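Local coordinates for protein beta-n-acetylhexosaminidase (Streptococcus pneumoniae, PDB 4AZI) that hydrolyses terminal beta-linked N-acetylhexosamine residues from the non-reducing ends of glycans, as a family 20 glycoside hydrolase module, at residues E5-N10 with Y356-Y361; S144-D149 with A185-S190; Y166-A171 with K218-Q223; Y281-K286 with E340-L345. The protein carries 2 engineered substitutions. One frame throughout, in Å; residues are numbered along the deposited sequence. Where two conformers were deposited one is given.

Contact 1: residues E5-N10 with Y356-Y361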
# COMPACT_ATOMS: atom_id res chain seq x y z
N GLU A 5 -8.77 15.12 -15.41
CA GLU A 5 -8.25 13.75 -15.45
C GLU A 5 -7.00 13.58 -14.59
O GLU A 5 -6.86 12.58 -13.88
CB GLU A 5 -7.99 13.31 -16.90
CG GLU A 5 -9.26 13.11 -17.73
CD GLU A 5 -9.00 12.55 -19.12
OE1 GLU A 5 -7.95 12.85 -19.72
OE2 GLU A 5 -9.86 11.79 -19.61
N LYS A 6 -6.10 14.56 -14.65
CA LYS A 6 -4.86 14.54 -13.87
C LYS A 6 -5.12 14.55 -12.37
O LYS A 6 -4.55 13.74 -11.63
CB LYS A 6 -3.94 15.69 -14.27
CG LYS A 6 -3.34 15.54 -15.66
CD LYS A 6 -2.34 16.63 -15.98
CE LYS A 6 -1.72 16.40 -17.36
NZ LYS A 6 -0.71 17.43 -17.71
N LEU A 7 -5.99 15.45 -11.93
CA LEU A 7 -6.30 15.58 -10.50
C LEU A 7 -7.07 14.39 -9.97
O LEU A 7 -7.05 14.13 -8.76
CB LEU A 7 -7.05 16.88 -10.21
CG LEU A 7 -6.23 18.17 -10.14
CD1 LEU A 7 -7.16 19.37 -10.03
CD2 LEU A 7 -5.24 18.17 -8.97
N ALA A 8 -7.75 13.68 -10.87
CA ALA A 8 -8.53 12.51 -10.47
C ALA A 8 -7.66 11.24 -10.33
O ALA A 8 -8.10 10.25 -9.76
CB ALA A 8 -9.69 12.27 -11.42
N LYS A 9 -6.44 11.28 -10.85
CA LYS A 9 -5.52 10.15 -10.66
C LYS A 9 -5.12 10.01 -9.19
O LYS A 9 -5.07 11.01 -8.45
CB LYS A 9 -4.28 10.30 -11.54
CG LYS A 9 -4.55 9.96 -13.00
CD LYS A 9 -3.28 9.53 -13.72
CE LYS A 9 -3.63 8.81 -15.01
NZ LYS A 9 -2.44 8.22 -15.66
N ASN A 10 -4.85 8.77 -8.77
CA ASN A 10 -4.35 8.51 -7.42
C ASN A 10 -2.91 8.98 -7.25
O ASN A 10 -2.07 8.70 -8.11
CB ASN A 10 -4.44 7.01 -7.09
CG ASN A 10 -5.87 6.54 -6.92
OD1 ASN A 10 -6.48 6.05 -7.87
ND2 ASN A 10 -6.40 6.67 -5.70
N TYR A 356 -0.55 17.13 -11.28
CA TYR A 356 -1.23 15.96 -10.74
C TYR A 356 -1.64 16.11 -9.28
O TYR A 356 -2.64 15.53 -8.85
CB TYR A 356 -0.38 14.70 -10.93
CG TYR A 356 -0.32 14.25 -12.37
CD1 TYR A 356 -1.32 13.44 -12.91
CD2 TYR A 356 0.74 14.63 -13.19
CE1 TYR A 356 -1.27 13.04 -14.23
CE2 TYR A 356 0.80 14.23 -14.51
CZ TYR A 356 -0.20 13.43 -15.02
OH TYR A 356 -0.14 13.03 -16.33
N PHE A 357 -0.87 16.88 -8.52
CA PHE A 357 -1.09 17.04 -7.09
C PHE A 357 -1.98 18.23 -6.77
O PHE A 357 -1.87 19.29 -7.41
CB PHE A 357 0.25 17.15 -6.37
CG PHE A 357 1.00 15.85 -6.30
CD1 PHE A 357 1.64 15.33 -7.42
CD2 PHE A 357 1.04 15.12 -5.11
CE1 PHE A 357 2.31 14.12 -7.36
CE2 PHE A 357 1.72 13.91 -5.04
CZ PHE A 357 2.36 13.41 -6.17
N ARG A 358 -2.84 18.06 -5.77
CA ARG A 358 -3.71 19.14 -5.31
C ARG A 358 -2.92 20.25 -4.64
O ARG A 358 -1.83 20.02 -4.10
CB ARG A 358 -4.75 18.62 -4.30
CG ARG A 358 -5.88 17.80 -4.90
CD ARG A 358 -6.92 17.47 -3.85
NE ARG A 358 -7.94 18.51 -3.73
CZ ARG A 358 -8.83 18.61 -2.74
NH1 ARG A 358 -8.84 17.73 -1.74
NH2 ARG A 358 -9.71 19.61 -2.75
N ALA A 359 -3.48 21.46 -4.69
CA ALA A 359 -3.05 22.56 -3.84
C ALA A 359 -3.29 22.18 -2.37
O ALA A 359 -3.95 21.18 -2.08
CB ALA A 359 -3.80 23.83 -4.20
N ASN A 360 -2.73 22.95 -1.45
CA ASN A 360 -2.89 22.70 -0.03
C ASN A 360 -4.15 23.36 0.51
O ASN A 360 -4.23 24.59 0.58
CB ASN A 360 -1.65 23.16 0.75
CG ASN A 360 -1.75 22.91 2.24
OD1 ASN A 360 -2.73 22.37 2.75
ND2 ASN A 360 -0.71 23.31 2.96
N TYR A 361 -5.12 22.54 0.89
CA TYR A 361 -6.44 22.99 1.32
C TYR A 361 -6.62 23.07 2.83
O TYR A 361 -7.74 23.27 3.31
CB TYR A 361 -7.53 22.12 0.68
CG TYR A 361 -7.83 22.55 -0.73
CD1 TYR A 361 -8.76 23.56 -0.98
CD2 TYR A 361 -7.17 21.98 -1.82
CE1 TYR A 361 -9.03 23.99 -2.27
CE2 TYR A 361 -7.43 22.40 -3.11
CZ TYR A 361 -8.36 23.41 -3.33
OH TYR A 361 -8.62 23.84 -4.60
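Lys6 lays its methylene chain over one face of the Tyr356 ring, and this CH-pi contact shows how a short N-terminal helix can be pinned by an aromatic side chain from about 350 residues later in the chain. Its CG stands 4.0 Å from the centroid of the Tyr356 ring, off-centre at 30° from the normal, and 3.5 Å from CE1 of the same ring. Extended beyond CG, the lysine chain crosses the ring obliquely, CE passing 3.9 Å from Tyr356 OH before NZ forms a salt bridge with Asp355. Leu7 follows, sending one branch across: CD2 lies 3.7 Å from Tyr356 O and 4.1 Å from Arg358 CG, resting on the backbone of the loop between helices 339-352 and 362-368. Lys9, where the helix has given way to loop, runs alongside Tyr356 in the same direction, its CD 4.1 Å from CE1 of the ring, and carries its NZ on to hydrogen bonds with Thr321 and Asn307. No hydrogen bond joins the two segments directly. The lysines thus serve here as hydrocarbon, their aliphatic portions packing against the tyrosine while each ammonium group finds its polar partner beyond the two segments.

Contact 2: residues S144-D149 with A185-S190. With EDO (1,2-ethanediol), chain F.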
# COMPACT_ATOMS: atom_id res chain seq x y z
N SER A 144 11.48 -22.16 4.22
CA SER A 144 11.31 -20.71 4.12
C SER A 144 10.90 -20.11 5.46
O SER A 144 10.18 -20.73 6.24
CB SER A 144 10.26 -20.35 3.06
OG SER A 144 9.95 -18.97 3.12
N LYS A 145 11.37 -18.90 5.71
CA LYS A 145 10.92 -18.15 6.88
C LYS A 145 9.84 -17.14 6.53
O LYS A 145 9.29 -16.48 7.42
CB LYS A 145 12.09 -17.46 7.56
CG LYS A 145 13.07 -18.44 8.18
CD LYS A 145 13.56 -17.92 9.52
CE LYS A 145 13.63 -19.05 10.52
NZ LYS A 145 12.29 -19.42 11.06
N THR A 146 9.53 -17.01 5.24
CA THR A 146 8.66 -15.92 4.77
C THR A 146 7.36 -16.38 4.15
O THR A 146 6.39 -15.63 4.13
CB THR A 146 9.36 -15.02 3.73
OG1 THR A 146 9.60 -15.76 2.52
CG2 THR A 146 10.68 -14.47 4.27
N THR A 147 7.36 -17.61 3.64
CA THR A 147 6.36 -18.04 2.67
C THR A 147 5.60 -19.31 3.07
O THR A 147 6.18 -20.25 3.63
CB THR A 147 7.02 -18.22 1.30
OG1 THR A 147 7.47 -16.94 0.83
CG2 THR A 147 6.06 -18.81 0.30
N MET A 148 4.31 -19.33 2.74
CA MET A 148 3.44 -20.46 3.04
C MET A 148 3.45 -21.54 1.96
O MET A 148 3.51 -21.23 0.76
CB MET A 148 2.01 -19.96 3.28
CG MET A 148 0.93 -21.03 3.30
SD MET A 148 -0.68 -20.44 3.82
CE MET A 148 -0.98 -19.09 2.67
N ASP A 149 3.39 -22.79 2.40
CA ASP A 149 3.26 -23.97 1.55
C ASP A 149 1.85 -24.05 0.96
O ASP A 149 0.88 -24.22 1.69
CB ASP A 149 3.59 -25.24 2.36
CG ASP A 149 3.31 -26.54 1.61
OD1 ASP A 149 3.10 -26.52 0.37
OD2 ASP A 149 3.31 -27.60 2.26
N ALA A 185 8.55 -16.87 -1.72
CA ALA A 185 9.66 -17.71 -1.23
C ALA A 185 11.05 -17.23 -1.65
O ALA A 185 11.96 -18.05 -1.82
CB ALA A 185 9.46 -19.17 -1.63
N ASN A 186 11.22 -15.92 -1.80
CA ASN A 186 12.52 -15.42 -2.24
C ASN A 186 13.67 -15.93 -1.36
O ASN A 186 14.76 -16.20 -1.85
CB ASN A 186 12.54 -13.90 -2.38
CG ASN A 186 12.14 -13.16 -1.12
OD1 ASN A 186 11.73 -13.76 -0.12
ND2 ASN A 186 12.25 -11.84 -1.17
N ASP A 187 13.39 -16.09 -0.07
CA ASP A 187 14.41 -16.49 0.91
C ASP A 187 14.85 -17.94 0.77
O ASP A 187 15.90 -18.32 1.29
CB ASP A 187 13.92 -16.20 2.33
CG ASP A 187 12.88 -17.21 2.81
OD1 ASP A 187 11.86 -17.46 2.11
OD2 ASP A 187 13.08 -17.74 3.92
N ALA A 188 14.06 -18.74 0.07
CA ALA A 188 14.27 -20.18 -0.00
C ALA A 188 14.56 -20.66 -1.42
O ALA A 188 14.67 -21.86 -1.64
CB ALA A 188 13.04 -20.91 0.55
N THR A 189 14.68 -19.72 -2.36
CA THR A 189 14.89 -20.06 -3.77
C THR A 189 15.89 -19.11 -4.44
O THR A 189 15.98 -19.09 -5.66
CB THR A 189 13.58 -19.96 -4.57
OG1 THR A 189 13.09 -18.62 -4.51
CG2 THR A 189 12.51 -20.93 -4.03
N SER A 190 16.62 -18.34 -3.64
CA SER A 190 17.44 -17.20 -4.12
C SER A 190 16.69 -16.29 -5.10
O SER A 190 17.19 -15.98 -6.18
CB SER A 190 18.80 -17.64 -4.67
OG SER A 190 19.40 -18.61 -3.84
C1 EDO F . 13.95 -8.18 -1.00
O1 EDO F . 13.25 -7.32 -1.90
C2 EDO F . 13.14 -8.36 0.28
O2 EDO F . 12.01 -9.18 0.02
O HOH W 1 8.57 -13.53 0.58
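The backbones approach at two places, Ser144 to Ala188 and Thr147 to Ala185, with CA atoms 5.1 Å apart in both pairs, where the chain turns a corner before strand 147-148 and faces the short, irregular helical turn 186-189. The corner is an ST turn and ST motif: Ser144 OG accepts from the backbone N of Thr146 and of Thr147. That same hydroxyl donates to Asp187, the residue on which the contact converges. Asp187 OD1 is gripped twice, by Ser144 OG at 2.6 Å on its syn lone pair and by Thr146 OG1 at 2.9 Å from well above the carboxylate plane. The other oxygen, OD2, takes the N-H of Lys145 at 2.7 Å in a nearly straight bond (175°), also on the syn side. Three donors from consecutive residues fix the rotation of the carboxylate and should stabilise its negative charge. The CB atoms of Ser144 and Ala188 pack at 3.8 Å. The Asn186 side chain lies about 6 Å from the bound inhibitor; its ND2 donates to an ethanediol, probably from the crystallisation liquor, that also bonds to Glu183. Thr147 OG1 receives the backbone N-H of Ala185 at 2.8 Å, with a bent angle of 134° at the hydrogen.

Contact 3: residues Y166-A171 with K218-Q223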
# COMPACT_ATOMS: atom_id res chain seq x y z
N TYR A 166 -9.72 -9.41 8.53
CA TYR A 166 -9.18 -8.08 8.21
C TYR A 166 -10.01 -7.38 7.13
O TYR A 166 -10.34 -6.21 7.26
CB TYR A 166 -7.70 -8.13 7.79
CG TYR A 166 -6.72 -8.43 8.91
CD1 TYR A 166 -6.57 -7.54 9.99
CD2 TYR A 166 -5.94 -9.58 8.89
CE1 TYR A 166 -5.67 -7.81 11.01
CE2 TYR A 166 -5.03 -9.85 9.91
CZ TYR A 166 -4.90 -8.96 10.97
OH TYR A 166 -4.01 -9.22 11.98
N MET A 167 -10.36 -8.11 6.07
CA MET A 167 -11.18 -7.56 5.00
C MET A 167 -12.57 -7.14 5.53
O MET A 167 -13.12 -6.12 5.10
CB MET A 167 -11.34 -8.55 3.85
CG MET A 167 -10.12 -8.74 2.96
SD MET A 167 -10.56 -9.94 1.69
CE MET A 167 -9.14 -9.86 0.59
N ASP A 168 -13.10 -7.92 6.48
CA ASP A 168 -14.35 -7.58 7.18
C ASP A 168 -14.26 -6.21 7.87
O ASP A 168 -15.19 -5.40 7.75
CB ASP A 168 -14.79 -8.72 8.14
CG ASP A 168 -15.24 -9.99 7.38
OD1 ASP A 168 -15.57 -9.88 6.20
OD2 ASP A 168 -15.26 -11.11 7.96
N PHE A 169 -13.15 -5.94 8.56
CA PHE A 169 -12.97 -4.62 9.21
C PHE A 169 -12.86 -3.46 8.21
O PHE A 169 -13.47 -2.41 8.41
CB PHE A 169 -11.78 -4.65 10.18
CG PHE A 169 -11.33 -3.28 10.62
CD1 PHE A 169 -11.95 -2.63 11.68
CD2 PHE A 169 -10.27 -2.64 9.96
CE1 PHE A 169 -11.53 -1.37 12.09
CE2 PHE A 169 -9.85 -1.37 10.36
CZ PHE A 169 -10.49 -0.74 11.42
N PHE A 170 -12.11 -3.65 7.12
CA PHE A 170 -11.92 -2.60 6.12
C PHE A 170 -13.11 -2.39 5.18
O PHE A 170 -13.27 -1.30 4.64
CB PHE A 170 -10.63 -2.82 5.30
CG PHE A 170 -9.38 -2.67 6.10
CD1 PHE A 170 -9.03 -1.45 6.66
CD2 PHE A 170 -8.54 -3.76 6.32
CE1 PHE A 170 -7.88 -1.31 7.41
CE2 PHE A 170 -7.38 -3.63 7.07
CZ PHE A 170 -7.05 -2.40 7.62
N ALA A 171 -13.95 -3.42 5.01
CA ALA A 171 -15.16 -3.30 4.19
C ALA A 171 -15.96 -2.07 4.60
O ALA A 171 -16.37 -1.94 5.75
CB ALA A 171 -16.02 -4.56 4.30
N LYS A 218 -13.71 -8.67 -3.54
CA LYS A 218 -14.86 -8.17 -4.27
C LYS A 218 -16.20 -8.42 -3.57
O LYS A 218 -17.10 -7.58 -3.64
CB LYS A 218 -14.89 -8.74 -5.70
CG LYS A 218 -13.85 -8.12 -6.63
CD LYS A 218 -13.93 -8.67 -8.05
CE LYS A 218 -13.22 -10.01 -8.22
NZ LYS A 218 -13.31 -10.49 -9.64
N GLU A 219 -16.33 -9.58 -2.92
CA GLU A 219 -17.59 -9.94 -2.25
C GLU A 219 -17.81 -9.14 -0.97
O GLU A 219 -18.92 -9.10 -0.44
CB GLU A 219 -17.68 -11.46 -2.00
CG GLU A 219 -16.74 -11.99 -0.93
CD GLU A 219 -16.99 -13.44 -0.57
OE1 GLU A 219 -18.16 -13.88 -0.60
OE2 GLU A 219 -16.01 -14.16 -0.26
N ARG A 220 -16.75 -8.51 -0.49
CA ARG A 220 -16.82 -7.58 0.63
C ARG A 220 -16.80 -6.12 0.16
O ARG A 220 -16.68 -5.20 0.96
CB ARG A 220 -15.71 -7.87 1.64
CG ARG A 220 -15.94 -9.16 2.44
CD ARG A 220 -14.62 -9.70 2.97
NE ARG A 220 -14.76 -10.99 3.66
CZ ARG A 220 -14.70 -12.18 3.06
NH1 ARG A 220 -14.53 -12.27 1.75
NH2 ARG A 220 -14.83 -13.29 3.77
N GLY A 221 -16.92 -5.90 -1.15
CA GLY A 221 -17.05 -4.54 -1.69
C GLY A 221 -15.74 -3.78 -1.69
O GLY A 221 -15.71 -2.56 -1.69
N LEU A 222 -14.64 -4.53 -1.68
CA LEU A 222 -13.31 -3.95 -1.72
C LEU A 222 -12.70 -4.20 -3.12
O LEU A 222 -12.85 -5.30 -3.67
CB LEU A 222 -12.44 -4.55 -0.62
CG LEU A 222 -12.70 -4.15 0.85
CD1 LEU A 222 -12.25 -5.25 1.80
CD2 LEU A 222 -12.01 -2.85 1.21
N GLN A 223 -12.08 -3.18 -3.70
CA GLN A 223 -11.34 -3.35 -4.96
C GLN A 223 -10.04 -4.09 -4.69
O GLN A 223 -9.21 -3.60 -3.91
CB GLN A 223 -11.04 -1.98 -5.60
CG GLN A 223 -10.04 -2.01 -6.76
CD GLN A 223 -10.54 -2.82 -7.94
OE1 GLN A 223 -9.91 -3.81 -8.36
NE2 GLN A 223 -11.67 -2.42 -8.49
O HOH W 2 -14.86 -13.31 6.72
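Arg220 and Asp168 both place CG anti to the carbonyl carbon (chi1 -72° and -68°), and with the arginine chain extended from CG to NE this brings guanidinium and carboxylate together across the contact. The resulting salt bridge is made by Arg220 NE, which donates to Asp168 OD1 at 2.9 Å. The carboxylate oxygen lies close to the guanidinium plane, at its edge, whereas the N-H comes to OD1 from above the carboxylate plane. A water spans the second pair of ends, donating to Asp168 OD2 at 2.6 Å and accepting from Arg220 NH2, so the two charged groups are linked twice, once directly and once through solvent. Arg220 NH1 turns instead to its own side of the contact, where it is hydrogen-bonded to Met216 O; Glu219, in the conformer given, is a weak further partner.

The elements joined are the C-terminal ends of helices 153-170 and 203-219, the outer helices of the TIM barrel that lead into barrel strands 176-180 and 223-227. Helix 203-219 closes with a Schellman motif in which Gly221, at positive phi, is the C-prime residue.

Beneath the charges the packing is apolar. The Arg220 CD methylene sits 3.6 Å from Met167 CB, and the two branches of Leu222 divide the helix end between them: CD1 touches Met167, 3.5 Å from its O and 4.0 Å from its CB, while CD2 comes to 4.3 Å from Phe170 CB. At the margin, Ala171 CB rests 3.5 Å from Arg220 O.

Contact 4: residues Y281-K286 with E340-L345. With OAN (O-(2-acetamido-2-deoxy D-glucopyranosylidene) amino-N-phenylcarbamate), chain C.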
# COMPACT_ATOMS: atom_id res chain seq x y z
N TYR A 281 12.46 3.94 -1.42
CA TYR A 281 13.48 4.30 -0.41
C TYR A 281 13.42 3.37 0.79
O TYR A 281 12.35 3.20 1.39
CB TYR A 281 13.34 5.75 0.07
CG TYR A 281 14.27 6.08 1.23
CD1 TYR A 281 15.65 5.91 1.11
CD2 TYR A 281 13.76 6.54 2.45
CE1 TYR A 281 16.51 6.20 2.17
CE2 TYR A 281 14.61 6.83 3.52
CZ TYR A 281 15.98 6.66 3.37
OH TYR A 281 16.84 6.94 4.42
N ILE A 282 14.56 2.77 1.13
CA ILE A 282 14.69 1.92 2.31
C ILE A 282 15.28 2.78 3.42
O ILE A 282 16.34 3.39 3.23
CB ILE A 282 15.61 0.69 2.04
CG1 ILE A 282 14.99 -0.24 0.98
CG2 ILE A 282 15.89 -0.09 3.32
CD1 ILE A 282 15.98 -1.18 0.32
N LEU A 283 14.60 2.84 4.56
CA LEU A 283 15.07 3.64 5.70
C LEU A 283 16.53 3.32 6.01
O LEU A 283 16.90 2.16 6.18
CB LEU A 283 14.21 3.39 6.95
CG LEU A 283 12.69 3.58 6.92
CD1 LEU A 283 12.12 3.40 8.32
CD2 LEU A 283 12.29 4.94 6.35
N GLY A 284 17.35 4.37 6.06
CA GLY A 284 18.77 4.25 6.39
C GLY A 284 19.69 3.81 5.26
O GLY A 284 20.90 3.70 5.45
N GLN A 285 19.12 3.56 4.08
CA GLN A 285 19.86 3.01 2.95
C GLN A 285 20.73 4.07 2.28
O GLN A 285 20.26 5.16 1.95
CB GLN A 285 18.92 2.36 1.93
CG GLN A 285 19.59 1.46 0.89
CD GLN A 285 19.68 0.01 1.33
OE1 GLN A 285 19.70 -0.30 2.52
NE2 GLN A 285 19.74 -0.89 0.36
N LYS A 286 22.00 3.72 2.11
CA LYS A 286 23.00 4.59 1.49
C LYS A 286 23.56 3.87 0.26
O LYS A 286 23.35 2.66 0.12
CB LYS A 286 24.11 4.89 2.50
CG LYS A 286 23.71 5.84 3.62
CD LYS A 286 24.63 5.68 4.82
CE LYS A 286 24.16 4.54 5.72
NZ LYS A 286 25.29 3.73 6.26
N GLU A 340 11.74 13.56 8.29
CA GLU A 340 12.23 14.58 7.36
C GLU A 340 12.76 14.03 6.02
O GLU A 340 12.63 14.69 4.99
CB GLU A 340 13.28 15.48 8.04
CG GLU A 340 14.61 14.80 8.41
CD GLU A 340 14.62 14.11 9.78
OE1 GLU A 340 13.59 14.12 10.51
OE2 GLU A 340 15.68 13.55 10.13
N GLU A 341 13.35 12.84 6.04
CA GLU A 341 13.78 12.19 4.80
C GLU A 341 12.56 11.86 3.94
O GLU A 341 12.54 12.15 2.74
CB GLU A 341 14.55 10.91 5.10
CG GLU A 341 15.93 11.11 5.70
CD GLU A 341 16.63 9.79 5.98
OE1 GLU A 341 15.93 8.77 6.16
OE2 GLU A 341 17.87 9.77 6.03
N ILE A 342 11.55 11.26 4.57
CA ILE A 342 10.32 10.85 3.89
C ILE A 342 9.57 12.06 3.35
O ILE A 342 9.02 12.02 2.25
CB ILE A 342 9.43 10.00 4.82
CG1 ILE A 342 9.94 8.55 4.89
CG2 ILE A 342 7.98 9.96 4.34
CD1 ILE A 342 11.29 8.38 5.56
N PHE A 343 9.58 13.14 4.13
CA PHE A 343 8.93 14.40 3.75
C PHE A 343 9.62 15.05 2.56
O PHE A 343 8.95 15.54 1.65
CB PHE A 343 8.85 15.35 4.95
CG PHE A 343 7.79 15.00 5.96
CD1 PHE A 343 7.12 13.77 5.92
CD2 PHE A 343 7.47 15.89 6.98
CE1 PHE A 343 6.15 13.46 6.85
CE2 PHE A 343 6.49 15.58 7.92
CZ PHE A 343 5.83 14.36 7.86
N GLU A 344 10.95 15.04 2.54
CA GLU A 344 11.68 15.57 1.38
C GLU A 344 11.36 14.77 0.11
O GLU A 344 11.14 15.34 -0.96
CB GLU A 344 13.19 15.63 1.62
CG GLU A 344 13.94 16.30 0.47
CD GLU A 344 15.45 16.21 0.59
OE1 GLU A 344 15.95 15.59 1.55
OE2 GLU A 344 16.13 16.76 -0.30
N LEU A 345 11.33 13.44 0.24
CA LEU A 345 11.02 12.57 -0.89
C LEU A 345 9.61 12.82 -1.41
O LEU A 345 9.41 12.99 -2.61
CB LEU A 345 11.23 11.10 -0.50
CG LEU A 345 11.16 10.02 -1.58
CD1 LEU A 345 12.04 10.33 -2.79
CD2 LEU A 345 11.56 8.67 -0.99
CAH OAN C . 6.83 -5.39 -4.13
CAG OAN C . 8.19 -5.01 -3.52
OAN OAN C . 8.69 -3.92 -3.74
NAI OAN C . 8.76 -5.96 -2.77
CAB OAN C . 10.06 -5.81 -2.08
CAC OAN C . 9.85 -5.10 -0.74
OAJ OAN C . 9.42 -6.05 0.24
CAD OAN C . 11.13 -4.42 -0.27
OAK OAN C . 10.85 -3.81 0.98
CAE OAN C . 11.54 -3.35 -1.29
CAF OAN C . 12.84 -2.61 -0.96
OAM OAN C . 13.95 -3.52 -1.02
OAL OAN C . 11.65 -3.87 -2.64
CAA OAN C . 11.11 -5.09 -2.94
NAY OAN C . 11.53 -5.66 -4.05
OAQ OAN C . 12.46 -4.96 -4.77
CAP OAN C . 13.33 -5.75 -5.47
OAR OAN C . 14.17 -5.22 -6.20
NAO OAN C . 13.22 -7.07 -5.30
CAS OAN C . 13.96 -8.00 -5.93
CAT OAN C . 13.28 -9.04 -6.57
CAU OAN C . 14.00 -10.04 -7.24
CAV OAN C . 15.39 -10.00 -7.27
CAW OAN C . 16.07 -8.96 -6.62
CAX OAN C . 15.36 -7.97 -5.95
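Tyr281, at the end of barrel strand 271-282, sends its CB toward helix 339-352, a strand-to-helix packing of the TIM barrel in which the tyrosine lies along the helix and meets it at three levels. Glu341, Ile342 and Leu345, three residues within five positions of the helix, are its partners. With CG anti to the backbone N (chi1 173°), the tyrosine is touched at its root by Leu345, whose CD2 packs 3.6 Å from Tyr281 CB. Farther out, the tip of Ile342 meets the ring at its edge, CD1 lying 4.2 Å from CE2. The same methyl also touches Leu283, whose CD2 lies 3.7 Å from Ile342 CD1, the two side chains crossing at a slant. The isoleucine methyl is thus the bump, resting in the notch between Tyr281 CE2 and Leu283 CD2, and Ile328 of the neighbouring strand 321-329 lines the same apolar pocket.

Ile282 to Gln285 form a type II beta turn, with Leu283 and Gly284 at its corners and Gly284 at positive phi. Two surroundings meet here: Tyr281 and the tip of Leu283 touch the helix, whereas Ile282 between them belongs to the ligand pocket, its CD1 3.4 Å from OAM of the bound inhibitor. The phenol oxygen has two partners: Tyr281 OH accepts the N-H of Gly284 at 3.1 Å. It donates in turn to Glu341 OE1 at 2.7 Å, the ring and carboxylate standing 82° apart, and the hydroxyl meets that oxygen from above the carboxylate plane.

Contacts 2, 3 and 4 all lie within the family 20 catalytic domain; contact 1 joins the N-terminal helix to the loop before the C-terminal helices. Contact 4 is the buried one, mostly apolar with a single hydroxyl-carboxylate bond; the other three are partly buried. Contacts 1 and 4 share a neighbourhood, since helix 339-352 of contact 4 runs on to the loop of contact 1, their nearest atoms about 8 Å apart. Contacts 2 and 3 interlock along the chain, their segments alternating, and strand 147-148 precedes helix 153-170. Their carboxylates differ: neutral donors hold Asp187, whereas an arginine pairs with Asp168. Contacts 3 and 4 sit on opposite sides of the chain's centre.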